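Local coordinates for thiamin pyrophosphokinase family protein (Enterococcus faecalis, PDB 3MEL) that probably transfers diphosphate from ATP to thiamine as a thiamine diphosphokinase, and is seen here with thiamine diphosphate and magnesium bound, at residues A[104-107]-A[108-111]; A[129-133]-A[134-138]. All coordinates share one frame; numbering follows the deposited sequence.

From the N terminus onward the two contacts come in series, neither nested in nor crossing the other, and both are local. Interaction 1, residues 104-111, spans the entry to helix 106-113 and most of that helix, reached through the loop after strand 95-99, and carries a residue of the thiamine diphosphate pocket. Interaction 2, residues 129-138, closes the hairpin of strands 128-131 and 135-140, where the mixed sheet changes from parallel to antiparallel. The centres of interactions 1 and 2 lie about 14 Å apart, and within one chain they do not touch. They meet across the dimer instead: Asn135 in the hairpin of one subunit bonds to the backbone of Gly104 and Ile106 in the other.

Interaction 1. Residues A[104-107]-A[108-111]; sequences GRID and HLLA. With TPP (thiamine diphosphate), chain E.
In the thiamine diphosphate pocket, to which His108 belongs, Arg105, Asp107 and His108 come together on the opening turn of a helix. Arg105 and His108 run alongside each other in the same direction. ND1 of the imidazole lies over the centre of one guanidinium face, 3.9 Å above it, with the planes tilted 45°, so the two are not stacked flat. Bends at chi2 and chi3 (142° and 80°) swing the guanidinium across toward the Asp107 carboxylate, and the two form a salt bridge: Arg105 NH1 lies 2.7 Å from Asp107 OD1 and donates to OD2 at 2.8 Å, in the guanidinium plane and on the carboxylate's syn side. Asp107 OD1 also takes the backbone NH of the following residue, His108 N, at 2.9 Å, met from above the carboxylate plane.

This is the N-terminal turn of helix 106-113. Arg105 holds the N-cap position, and its carbonyl O receives Leu109 N at 2.8 Å; a bond from Leu110 N to Ile106 O continues the helical pattern. A carboxylate placed here would be expected to suit the positive end of the helix dipole. Toward the ligand, His108 NE2 and CE1 both lie 3.2 Å from the phosphate oxygen O1A of TPP, while O3B sits over one ring face toward its rim. Tyr155 of the second subunit makes a cation-pi contact with Arg105, and Ser186 of that subunit bonds to Asp107 O.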
loop_
_atom_site.group_PDB
_atom_site.type_symbol
_atom_site.label_atom_id
_atom_site.label_comp_id
_atom_site.label_asym_id
_atom_site.label_seq_id
_atom_site.Cartn_x
_atom_site.Cartn_y
_atom_site.Cartn_z
ATOM N N GLY A 104 4.605 3.139 7.759
ATOM C CA GLY A 104 4.877 1.739 7.469
ATOM C C GLY A 104 3.755 0.730 7.708
ATOM O O GLY A 104 3.859 -0.428 7.302
ATOM N N ARG A 105 2.680 1.162 8.362
ATOM C CA ARG A 105 1.574 0.274 8.692
ATOM C C ARG A 105 0.590 0.191 7.539
ATOM O O ARG A 105 0.055 1.200 7.092
ATOM C CB ARG A 105 0.899 0.726 9.991
ATOM C CG ARG A 105 1.266 -0.164 11.172
ATOM C CD ARG A 105 1.452 0.575 12.477
ATOM N NE ARG A 105 0.231 0.926 13.216
ATOM C CZ ARG A 105 -0.997 0.446 13.019
ATOM N NH1 ARG A 105 -1.243 -0.449 12.077
ATOM N NH2 ARG A 105 -1.992 0.878 13.778
ATOM N N ILE A 106 0.346 -1.025 7.054
ATOM C CA ILE A 106 -0.370 -1.162 5.795
ATOM C C ILE A 106 -1.878 -0.954 5.930
ATOM O O ILE A 106 -2.519 -0.520 4.981
ATOM C CB ILE A 106 0.031 -2.444 5.002
ATOM C CG1 ILE A 106 1.558 -2.558 4.890
ATOM C CG2 ILE A 106 -0.580 -2.437 3.594
ATOM C CD1 ILE A 106 2.042 -3.660 3.965
ATOM N N ASP A 107 -2.442 -1.221 7.105
ATOM C CA ASP A 107 -3.820 -0.810 7.369
ATOM C C ASP A 107 -3.984 0.707 7.193
ATOM O O ASP A 107 -4.943 1.169 6.589
ATOM C CB ASP A 107 -4.316 -1.263 8.753
ATOM C CG ASP A 107 -3.266 -1.124 9.844
ATOM O OD1 ASP A 107 -2.157 -0.628 9.570
ATOM O OD2 ASP A 107 -3.556 -1.528 10.988
ATOM N N HIS A 108 -3.041 1.477 7.722
ATOM C CA HIS A 108 -3.046 2.908 7.509
ATOM C C HIS A 108 -2.705 3.275 6.070
ATOM O O HIS A 108 -3.269 4.210 5.511
ATOM C CB HIS A 108 -2.091 3.597 8.464
ATOM C CG HIS A 108 -2.651 3.773 9.830
ATOM N ND1 HIS A 108 -1.887 3.665 10.968
ATOM C CD2 HIS A 108 -3.911 4.046 10.243
ATOM C CE1 HIS A 108 -2.652 3.864 12.027
ATOM N NE2 HIS A 108 -3.885 4.099 11.613
ATOM N N LEU A 109 -1.782 2.560 5.451
ATOM C CA LEU A 109 -1.555 2.856 4.048
ATOM C C LEU A 109 -2.901 2.788 3.288
ATOM O O LEU A 109 -3.309 3.768 2.668
ATOM C CB LEU A 109 -0.481 1.952 3.437
ATOM C CG LEU A 109 -0.368 2.053 1.916
ATOM C CD1 LEU A 109 0.219 3.380 1.552
ATOM C CD2 LEU A 109 0.468 0.934 1.351
ATOM N N LEU A 110 -3.603 1.654 3.369
ATOM C CA LEU A 110 -4.900 1.485 2.695
ATOM C C LEU A 110 -6.034 2.386 3.243
ATOM O O LEU A 110 -6.983 2.749 2.532
ATOM C CB LEU A 110 -5.326 0.022 2.773
ATOM C CG LEU A 110 -4.345 -0.981 2.172
ATOM C CD1 LEU A 110 -4.759 -2.398 2.535
ATOM C CD2 LEU A 110 -4.266 -0.811 0.663
ATOM N N ALA A 111 -5.937 2.727 4.518
ATOM C CA ALA A 111 -6.837 3.703 5.108
ATOM C C ALA A 111 -6.743 4.984 4.296
ATOM O O ALA A 111 -7.756 5.560 3.917
ATOM C CB ALA A 111 -6.445 3.958 6.552
HETATM N "N1'" TPP E . -12.362 -1.224 13.707
HETATM C "C2'" TPP E . -13.736 -0.897 14.148
HETATM C CM2 TPP E . -14.806 -1.507 13.222
HETATM N "N3'" TPP E . -13.902 0.521 14.487
HETATM C "C4'" TPP E . -12.866 1.133 15.354
HETATM N "N4'" TPP E . -13.152 2.560 15.545
HETATM C "C5'" TPP E . -11.456 0.885 14.699
HETATM C "C6'" TPP E . -11.309 -0.636 14.534
HETATM C "C7'" TPP E . -10.318 1.502 15.561
HETATM N N3 TPP E . -10.297 2.996 15.471
HETATM C C2 TPP E . -10.732 3.582 14.195
HETATM S S1 TPP E . -9.328 4.527 13.533
HETATM C C5 TPP E . -8.282 4.421 15.029
HETATM C C4 TPP E . -9.135 3.733 16.112
HETATM C CM4 TPP E . -8.285 2.844 17.016
HETATM C C6 TPP E . -7.531 5.684 15.450
HETATM C C7 TPP E . -6.078 5.696 14.943
HETATM O O7 TPP E . -5.751 7.027 14.580
HETATM P PA TPP E . -4.285 7.609 14.354
HETATM O O1A TPP E . -3.563 6.243 14.033
HETATM O O2A TPP E . -3.729 8.603 15.284
HETATM O O3A TPP E . -4.030 8.486 13.051
HETATM P PB TPP E . -2.847 8.655 12.017
HETATM O O1B TPP E . -3.459 9.360 10.755
HETATM O O2B TPP E . -2.048 9.909 12.563
HETATM O O3B TPP E . -1.873 7.554 11.889
#

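Interaction 2. Residues A[129-133]-A[134-138]; sequences RLCDR and QNSIQ
With chi1 of -55° in Cys131, SG is anti to the carbonyl carbon, and with chi1 of 170° in Ser136, OG is anti to the backbone N; these torsions set SG 3.9 Å from OG on one face of the sheet. The two residues are a non-hydrogen-bonded pair of an antiparallel hairpin, and the serine hydroxyl is bonded to Glu150. Leu130 and Ile137, the neighbouring hydrogen-bonded pair, occupy the other face, Leu130 CB standing 4.3 Å from Ile137 CB. Ile137 N donates to Leu130 O at 2.9 Å, whereas the return bond from Leu130 N to Ile137 O is weak. Ile209 of strand 206-211 packs beside Ile137 and continues this apolar face.

Arg133 and Gln134 make the two-residue turn of the hairpin, with backbone angles near those of type I. Asp132 N donates to Asn135 O at 2.6 Å across its base, while the bond back from Asn135 N to Asp132 O is long and weak. The CB atoms of Asp132 and Asn135 approach to 3.7 Å. At the far end Arg129 runs beside Gln138, but the fit of the glutamine amide is doubtful; the firmer partner of the guanidinium is Glu95, in a salt bridge.

The Asn135 amide is spent between subunits, ND2 giving to Gly104 O and OD1 accepting from Ile106 N of the second subunit. Using both its donor and its acceptor would be expected to settle which way round the amide lies, so that this residue, at the start of the second strand, serves the subunit interface as well as the hairpin.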
loop_
_atom_site.group_PDB
_atom_site.type_symbol
_atom_site.label_atom_id
_atom_site.label_comp_id
_atom_site.label_asym_id
_atom_site.label_seq_id
_atom_site.Cartn_x
_atom_site.Cartn_y
_atom_site.Cartn_z
ATOM N N ARG A 129 -4.087 14.486 -3.004
ATOM C CA ARG A 129 -2.798 13.930 -3.434
ATOM C C ARG A 129 -2.038 13.407 -2.234
ATOM O O ARG A 129 -2.040 14.050 -1.182
ATOM C CB ARG A 129 -1.924 15.000 -4.094
ATOM C CG ARG A 129 -1.835 14.935 -5.596
ATOM C CD ARG A 129 -3.140 15.379 -6.231
ATOM N NE ARG A 129 -2.945 16.324 -7.328
ATOM C CZ ARG A 129 -3.949 16.870 -8.007
ATOM N NH1 ARG A 129 -5.198 16.536 -7.699
ATOM N NH2 ARG A 129 -3.712 17.736 -8.990
ATOM N N LEU A 130 -1.377 12.261 -2.398
ATOM C CA LEU A 130 -0.519 11.688 -1.368
ATOM C C LEU A 130 0.869 11.541 -1.933
ATOM O O LEU A 130 1.019 11.042 -3.039
ATOM C CB LEU A 130 -1.017 10.302 -0.978
ATOM C CG LEU A 130 -2.297 10.143 -0.164
ATOM C CD1 LEU A 130 -2.992 8.877 -0.576
ATOM C CD2 LEU A 130 -1.979 10.105 1.325
ATOM N N CYS A 131 1.894 11.931 -1.183
ATOM C CA CYS A 131 3.248 11.896 -1.732
ATOM C C CYS A 131 4.339 11.387 -0.810
ATOM O O CYS A 131 4.328 11.604 0.390
ATOM C CB CYS A 131 3.644 13.266 -2.273
ATOM S SG CYS A 131 2.487 13.901 -3.475
ATOM N N ASP A 132 5.299 10.724 -1.426
ATOM C CA ASP A 132 6.418 10.095 -0.759
ATOM C C ASP A 132 7.649 10.630 -1.430
ATOM O O ASP A 132 7.580 11.157 -2.549
ATOM C CB ASP A 132 6.416 8.578 -1.045
ATOM C CG ASP A 132 5.859 7.753 0.095
ATOM O OD1 ASP A 132 4.639 7.804 0.364
ATOM O OD2 ASP A 132 6.652 7.023 0.720
ATOM N N ARG A 133 8.786 10.433 -0.775
ATOM C CA ARG A 133 10.068 10.543 -1.454
ATOM C C ARG A 133 10.011 9.816 -2.798
ATOM O O ARG A 133 10.539 10.320 -3.789
ATOM C CB ARG A 133 11.200 9.979 -0.583
ATOM C CG ARG A 133 12.607 10.318 -1.091
ATOM C CD ARG A 133 13.714 9.861 -0.126
ATOM N NE ARG A 133 14.929 10.678 -0.248
ATOM C CZ ARG A 133 14.975 12.014 -0.128
ATOM N NH1 ARG A 133 13.869 12.728 0.101
ATOM N NH2 ARG A 133 16.138 12.652 -0.246
ATOM N N GLN A 134 9.355 8.650 -2.828
ATOM C CA GLN A 134 9.339 7.771 -4.011
ATOM C C GLN A 134 8.031 7.742 -4.781
ATOM O O GLN A 134 7.975 7.144 -5.858
ATOM C CB GLN A 134 9.585 6.308 -3.626
ATOM C CG GLN A 134 10.870 5.991 -2.934
ATOM C CD GLN A 134 11.170 4.510 -3.016
ATOM O OE1 GLN A 134 11.567 3.877 -2.036
ATOM N NE2 GLN A 134 10.956 3.943 -4.190
ATOM N N ASN A 135 6.970 8.314 -4.219
ATOM C CA ASN A 135 5.642 8.088 -4.780
ATOM C C ASN A 135 4.806 9.328 -4.834
ATOM O O ASN A 135 4.925 10.208 -3.982
ATOM C CB ASN A 135 4.899 7.008 -3.992
ATOM C CG ASN A 135 5.473 5.642 -4.219
ATOM O OD1 ASN A 135 5.220 5.023 -5.246
ATOM N ND2 ASN A 135 6.270 5.164 -3.275
ATOM N N SER A 136 3.951 9.395 -5.844
ATOM C CA SER A 136 3.030 10.501 -5.954
ATOM C C SER A 136 1.724 10.017 -6.540
ATOM O O SER A 136 1.698 9.527 -7.675
ATOM C CB SER A 136 3.612 11.613 -6.819
ATOM O OG SER A 136 2.611 12.580 -7.091
ATOM N N ILE A 137 0.640 10.193 -5.776
ATOM C CA ILE A 137 -0.633 9.557 -6.076
ATOM C C ILE A 137 -1.756 10.550 -6.364
ATOM O O ILE A 137 -1.986 11.476 -5.601
ATOM C CB ILE A 137 -1.038 8.622 -4.915
ATOM C CG1 ILE A 137 0.081 7.612 -4.633
ATOM C CG2 ILE A 137 -2.329 7.875 -5.240
ATOM C CD1 ILE A 137 -0.081 6.805 -3.370
ATOM N N GLN A 138 -2.455 10.346 -7.474
ATOM C CA GLN A 138 -3.582 11.189 -7.858
ATOM C C GLN A 138 -4.798 10.317 -8.110
ATOM O O GLN A 138 -4.651 9.184 -8.564
ATOM C CB GLN A 138 -3.259 11.949 -9.141
ATOM C CG GLN A 138 -2.752 13.365 -8.930
ATOM C CD GLN A 138 -2.898 14.228 -10.178
ATOM O OE1 GLN A 138 -2.172 14.054 -11.158
ATOM N NE2 GLN A 138 -3.847 15.150 -10.150
#